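Local coordinates for extracellular protein containing a SCP domain (Bacillus anthracis, PDB 4IFA) that is of unknown function but carries an SCP domain of the cysteine-rich secretory protein family and is probably secreted, with a possible role in virulence, at residues F284-G298 / V327-K339. Residues are numbered along the deposited sequence; the frame is centred on the assembly and turned at random.
Sequences FQLAGENIAAQHSDG and VYDKFYTQNFIRK
From Ala287 to Ala293, strand 286-293 pairs with strand 331-338 in antiparallel register: their axes come within 4.6 Å at 164°, and Gly288-Phe336, Asn290-Gln334 and Ala292-Tyr332 are each closed by two backbone hydrogen bonds. Tyr332 is the side chain most engaged. With CG beside its own backbone N (chi1 -49°), its ring runs past Ala292 toward the loop, and OH donates to His295 O at 2.7 Å from well above that carbonyl plane, tying the loop that follows strand 286-293 to the sheet. On the same face, Asn290 and Gln334 lie side by side, and Asn290 ND2 reaches Gln334 OE1 at 2.9 Å, nearly end-on to the acceptor C=O (173°), though the N-H is bent off that line; Trp305 of helix 298-306 packs on both. Phe336 turns a ring edge to Gly288 O. This is the edge of the mixed four-stranded sheet in the alpha/beta SCP domain, where 286-293 is outermost and 331-338 follows 322-328 through a type II' hairpin turn. The opposite face, against helix 244-260, carries Glu289, whose carboxylate is held by His265 and Arg276, and Phe331, over whose ring face sits Ala293 CB, 4.0 Å from the centroid. At the far end the extended Arg338 gives NE to Gln285 OE1 (2.9 Å) in a bent bond from above the amide's carbonyl plane. Beyond Ala293, a water bridges Gln294 O and Lys330 NZ, which also has Tyr77 as partner.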
loop_
_atom_site.group_PDB
_atom_site.type_symbol
_atom_site.label_atom_id
_atom_site.label_comp_id
_atom_site.label_asym_id
_atom_site.label_seq_id
_atom_site.Cartn_x
_atom_site.Cartn_y
_atom_site.Cartn_z
ATOM N N PHE A 284 -10.930 -22.435 13.261
ATOM C CA PHE A 284 -9.675 -22.434 12.529
ATOM C C PHE A 284 -8.744 -23.510 13.079
ATOM O O PHE A 284 -8.828 -23.877 14.251
ATOM C CB PHE A 284 -9.043 -21.015 12.619
ATOM C CG PHE A 284 -8.821 -20.553 14.025
ATOM C CD1 PHE A 284 -7.613 -20.759 14.644
ATOM C CD2 PHE A 284 -9.848 -19.952 14.747
ATOM C CE1 PHE A 284 -7.400 -20.348 15.942
ATOM C CE2 PHE A 284 -9.649 -19.553 16.057
ATOM C CZ PHE A 284 -8.414 -19.765 16.654
ATOM N N GLN A 285 -7.861 -23.996 12.205
ATOM C CA GLN A 285 -6.819 -24.944 12.552
ATOM C C GLN A 285 -5.616 -24.194 13.072
ATOM O O GLN A 285 -4.869 -24.700 13.888
ATOM C CB GLN A 285 -6.413 -25.722 11.293
ATOM C CG GLN A 285 -7.510 -26.629 10.777
ATOM C CD GLN A 285 -7.127 -27.303 9.487
ATOM O OE1 GLN A 285 -5.943 -27.484 9.205
ATOM N NE2 GLN A 285 -8.123 -27.786 8.754
ATOM N N LEU A 286 -5.438 -22.960 12.604
ATOM C CA LEU A 286 -4.294 -22.111 12.966
ATOM C C LEU A 286 -4.646 -20.654 12.665
ATOM O O LEU A 286 -5.414 -20.382 11.723
ATOM C CB LEU A 286 -3.087 -22.482 12.115
ATOM C CG LEU A 286 -1.743 -21.956 12.583
ATOM C CD1 LEU A 286 -1.306 -22.773 13.810
ATOM C CD2 LEU A 286 -0.682 -22.040 11.494
ATOM N N ALA A 287 -4.066 -19.722 13.430
ATOM C CA ALA A 287 -4.306 -18.296 13.254
ATOM C C ALA A 287 -3.035 -17.500 13.515
ATOM O O ALA A 287 -2.138 -17.940 14.252
ATOM C CB ALA A 287 -5.406 -17.795 14.156
ATOM N N GLY A 288 -2.972 -16.343 12.891
ATOM C CA GLY A 288 -1.876 -15.384 13.099
ATOM C C GLY A 288 -2.388 -13.972 12.919
ATOM O O GLY A 288 -3.418 -13.759 12.309
ATOM N N GLU A 289 -1.657 -13.003 13.467
ATOM C CA GLU A 289 -2.078 -11.605 13.392
ATOM C C GLU A 289 -0.930 -10.648 13.161
ATOM O O GLU A 289 0.103 -10.782 13.793
ATOM C CB GLU A 289 -2.749 -11.201 14.700
ATOM C CG GLU A 289 -3.089 -9.714 14.866
ATOM C CD GLU A 289 -3.932 -9.499 16.106
ATOM O OE1 GLU A 289 -3.353 -9.376 17.217
ATOM O OE2 GLU A 289 -5.163 -9.492 15.954
ATOM N N ASN A 290 -1.165 -9.661 12.283
ATOM C CA ASN A 290 -0.280 -8.519 12.161
ATOM C C ASN A 290 -1.103 -7.272 12.500
ATOM O O ASN A 290 -2.198 -7.105 11.994
ATOM C CB ASN A 290 0.295 -8.336 10.742
ATOM C CG ASN A 290 1.322 -9.358 10.387
ATOM O OD1 ASN A 290 1.966 -9.943 11.259
ATOM N ND2 ASN A 290 1.553 -9.549 9.072
ATOM N N ILE A 291 -0.524 -6.389 13.304
ATOM C CA ILE A 291 -1.130 -5.117 13.679
ATOM C C ILE A 291 -0.195 -3.959 13.330
ATOM O O ILE A 291 1.029 -4.094 13.316
ATOM C CB ILE A 291 -1.570 -5.051 15.193
ATOM C CG1 ILE A 291 -0.448 -5.510 16.108
ATOM C CG2 ILE A 291 -2.851 -5.882 15.397
ATOM C CD1 ILE A 291 -0.788 -5.334 17.625
ATOM N N ALA A 292 -0.809 -2.821 12.981
ATOM C CA ALA A 292 -0.093 -1.590 12.664
ATOM C C ALA A 292 -0.933 -0.399 13.046
ATOM O O ALA A 292 -2.158 -0.455 13.028
ATOM C CB ALA A 292 0.172 -1.513 11.158
ATOM N N ALA A 293 -0.268 0.686 13.400
ATOM C CA ALA A 293 -0.961 1.926 13.718
ATOM C C ALA A 293 -0.208 3.152 13.208
ATOM O O ALA A 293 1.003 3.257 13.310
ATOM C CB ALA A 293 -1.167 2.072 15.240
ATOM N N GLN A 294 -0.992 4.088 12.683
ATOM C CA GLN A 294 -0.548 5.433 12.287
ATOM C C GLN A 294 0.047 5.607 10.904
ATOM O O GLN A 294 0.250 6.734 10.458
ATOM C CB GLN A 294 0.324 6.123 13.356
ATOM C CG GLN A 294 -0.327 6.126 14.763
ATOM C CD GLN A 294 -1.728 6.724 14.762
ATOM O OE1 GLN A 294 -2.021 7.632 13.979
ATOM N NE2 GLN A 294 -2.577 6.266 15.677
ATOM N N HIS A 295 0.286 4.497 10.207
ATOM C CA HIS A 295 0.723 4.579 8.812
ATOM C C HIS A 295 -0.338 5.375 8.032
ATOM O O HIS A 295 -1.537 5.288 8.342
ATOM C CB HIS A 295 0.946 3.201 8.218
ATOM C CG HIS A 295 1.921 2.377 9.003
ATOM N ND1 HIS A 295 1.613 1.829 10.240
ATOM C CD2 HIS A 295 3.199 2.039 8.741
ATOM C CE1 HIS A 295 2.660 1.153 10.673
ATOM N NE2 HIS A 295 3.644 1.282 9.784
ATOM N N SER A 296 0.085 6.059 6.973
ATOM C CA SER A 296 -0.843 6.907 6.204
ATOM C C SER A 296 -2.004 6.181 5.584
ATOM O O SER A 296 -3.104 6.717 5.540
ATOM C CB SER A 296 -0.110 7.667 5.095
ATOM O OG SER A 296 0.575 6.765 4.203
ATOM N N ASP A 297 -1.755 4.980 5.077
ATOM C CA ASP A 297 -2.757 4.160 4.440
ATOM C C ASP A 297 -2.371 2.695 4.453
ATOM O O ASP A 297 -1.334 2.331 5.008
ATOM C CB ASP A 297 -3.119 4.692 3.030
ATOM C CG ASP A 297 -1.941 4.647 2.014
ATOM O OD1 ASP A 297 -0.925 3.971 2.293
ATOM O OD2 ASP A 297 -2.108 5.259 0.938
ATOM N N GLY A 298 -3.217 1.847 3.876
ATOM C CA GLY A 298 -2.995 0.405 3.887
ATOM C C GLY A 298 -1.739 -0.003 3.172
ATOM O O GLY A 298 -1.034 -0.924 3.633
ATOM N N VAL A 327 -9.742 -2.552 9.434
ATOM C CA VAL A 327 -9.142 -1.223 9.589
ATOM C C VAL A 327 -10.146 -0.315 10.275
ATOM O O VAL A 327 -11.339 -0.375 9.985
ATOM C CB VAL A 327 -8.720 -0.640 8.212
ATOM C CG1 VAL A 327 -8.198 0.780 8.353
ATOM C CG2 VAL A 327 -7.702 -1.592 7.497
ATOM N N TYR A 328 -9.655 0.471 11.239
ATOM C CA TYR A 328 -10.454 1.452 11.959
ATOM C C TYR A 328 -9.563 2.680 12.111
ATOM O O TYR A 328 -8.530 2.624 12.774
ATOM C CB TYR A 328 -10.912 0.927 13.320
ATOM C CG TYR A 328 -11.915 1.805 13.996
ATOM C CD1 TYR A 328 -13.241 1.725 13.634
ATOM C CD2 TYR A 328 -11.526 2.720 14.951
ATOM C CE1 TYR A 328 -14.213 2.545 14.261
ATOM C CE2 TYR A 328 -12.468 3.526 15.581
ATOM C CZ TYR A 328 -13.803 3.428 15.219
ATOM O OH TYR A 328 -14.761 4.247 15.832
ATOM N N ASP A 329 -9.935 3.766 11.435
ATOM C CA ASP A 329 -9.088 4.951 11.318
ATOM C C ASP A 329 -7.700 4.476 10.836
ATOM O O ASP A 329 -7.632 3.795 9.821
ATOM C CB ASP A 329 -9.077 5.780 12.616
ATOM C CG ASP A 329 -8.649 7.258 12.399
ATOM O OD1 ASP A 329 -8.189 7.661 11.293
ATOM O OD2 ASP A 329 -8.863 8.051 13.345
ATOM N N LYS A 330 -6.623 4.806 11.538
ATOM C CA LYS A 330 -5.296 4.351 11.121
ATOM C C LYS A 330 -4.769 3.191 11.939
ATOM O O LYS A 330 -3.583 3.104 12.186
ATOM C CB LYS A 330 -4.300 5.537 11.040
ATOM C CG LYS A 330 -4.739 6.568 9.968
ATOM C CD LYS A 330 -3.707 7.646 9.804
ATOM C CE LYS A 330 -4.173 8.679 8.803
ATOM N NZ LYS A 330 -3.295 9.892 8.831
ATOM N N PHE A 331 -5.676 2.279 12.344
ATOM C CA PHE A 331 -5.316 1.034 13.002
ATOM C C PHE A 331 -5.674 -0.059 12.001
ATOM O O PHE A 331 -6.818 -0.145 11.547
ATOM C CB PHE A 331 -6.065 0.870 14.353
ATOM C CG PHE A 331 -5.518 1.730 15.452
ATOM C CD1 PHE A 331 -4.694 1.194 16.445
ATOM C CD2 PHE A 331 -5.732 3.100 15.431
ATOM C CE1 PHE A 331 -4.144 2.009 17.397
ATOM C CE2 PHE A 331 -5.193 3.912 16.412
ATOM C CZ PHE A 331 -4.388 3.342 17.363
ATOM N N TYR A 332 -4.682 -0.874 11.683
ATOM C CA TYR A 332 -4.765 -1.901 10.656
ATOM C C TYR A 332 -4.439 -3.256 11.221
ATOM O O TYR A 332 -3.407 -3.437 11.885
ATOM C CB TYR A 332 -3.704 -1.610 9.562
ATOM C CG TYR A 332 -3.686 -0.179 9.033
ATOM C CD1 TYR A 332 -4.398 0.176 7.884
ATOM C CD2 TYR A 332 -2.933 0.802 9.650
ATOM C CE1 TYR A 332 -4.374 1.445 7.378
ATOM C CE2 TYR A 332 -2.920 2.111 9.142
ATOM C CZ TYR A 332 -3.629 2.423 8.010
ATOM O OH TYR A 332 -3.626 3.708 7.509
ATOM N N THR A 333 -5.349 -4.224 11.014
ATOM C CA THR A 333 -5.165 -5.573 11.515
ATOM C C THR A 333 -5.400 -6.618 10.439
ATOM O O THR A 333 -6.438 -6.619 9.791
ATOM C CB THR A 333 -6.166 -5.858 12.674
ATOM O OG1 THR A 333 -5.932 -4.949 13.759
ATOM C CG2 THR A 333 -6.062 -7.270 13.223
ATOM N N GLN A 334 -4.424 -7.507 10.281
ATOM C CA GLN A 334 -4.578 -8.720 9.476
ATOM C C GLN A 334 -4.788 -9.878 10.422
ATOM O O GLN A 334 -3.977 -10.077 11.345
ATOM C CB GLN A 334 -3.315 -9.027 8.670
ATOM C CG GLN A 334 -3.026 -8.102 7.516
ATOM C CD GLN A 334 -1.712 -8.426 6.821
ATOM O OE1 GLN A 334 -0.689 -8.667 7.469
ATOM N NE2 GLN A 334 -1.728 -8.457 5.475
ATOM N N ASN A 335 -5.816 -10.688 10.156
ATOM C CA ASN A 335 -6.004 -11.958 10.846
ATOM C C ASN A 335 -5.961 -13.059 9.781
ATOM O O ASN A 335 -6.795 -13.142 8.874
ATOM C CB ASN A 335 -7.272 -12.012 11.700
ATOM C CG ASN A 335 -7.164 -11.228 12.999
ATOM O OD1 ASN A 335 -6.078 -10.684 13.381
ATOM N ND2 ASN A 335 -8.285 -11.142 13.694
ATOM N N PHE A 336 -4.941 -13.907 9.893
ATOM C CA PHE A 336 -4.698 -15.015 8.988
ATOM C C PHE A 336 -5.268 -16.268 9.631
ATOM O O PHE A 336 -5.150 -16.461 10.846
ATOM C CB PHE A 336 -3.176 -15.245 8.810
ATOM C CG PHE A 336 -2.415 -14.108 8.188
ATOM C CD1 PHE A 336 -2.165 -14.116 6.828
ATOM C CD2 PHE A 336 -1.929 -13.065 8.960
ATOM C CE1 PHE A 336 -1.457 -13.092 6.241
ATOM C CE2 PHE A 336 -1.243 -12.014 8.378
ATOM C CZ PHE A 336 -1.006 -12.044 7.012
ATOM N N ILE A 337 -5.866 -17.142 8.823
ATOM C CA ILE A 337 -6.371 -18.422 9.314
ATOM C C ILE A 337 -6.063 -19.560 8.365
ATOM O O ILE A 337 -5.730 -19.372 7.191
ATOM C CB ILE A 337 -7.897 -18.429 9.578
ATOM C CG1 ILE A 337 -8.678 -18.082 8.298
ATOM C CG2 ILE A 337 -8.257 -17.394 10.703
ATOM C CD1 ILE A 337 -10.193 -18.353 8.442
ATOM N N ARG A 338 -6.088 -20.754 8.941
ATOM C CA ARG A 338 -6.025 -21.995 8.207
ATOM C C ARG A 338 -7.316 -22.729 8.486
ATOM O O ARG A 338 -7.680 -22.941 9.653
ATOM C CB ARG A 338 -4.861 -22.910 8.640
ATOM C CG ARG A 338 -4.848 -24.235 7.883
ATOM C CD ARG A 338 -3.705 -25.116 8.342
ATOM N NE ARG A 338 -3.682 -26.402 7.665
ATOM C CZ ARG A 338 -3.068 -26.671 6.519
ATOM N NH1 ARG A 338 -2.426 -25.708 5.853
ATOM N NH2 ARG A 338 -3.117 -27.900 6.027
ATOM N N LYS A 339 -8.009 -23.131 7.446
ATOM C CA LYS A 339 -9.141 -24.021 7.641
ATOM C C LYS A 339 -9.263 -24.974 6.461
ATOM O O LYS A 339 -8.486 -24.891 5.506
ATOM C CB LYS A 339 -10.429 -23.262 7.953
ATOM C CG LYS A 339 -10.828 -22.283 6.878
ATOM C CD LYS A 339 -12.121 -21.601 7.223
ATOM C CE LYS A 339 -12.565 -20.651 6.131
ATOM N NZ LYS A 339 -13.872 -20.030 6.503
ATOM O OXT LYS A 339 -10.101 -25.896 6.500
HETATM O O HOH W 1 -0.536 9.063 9.196
#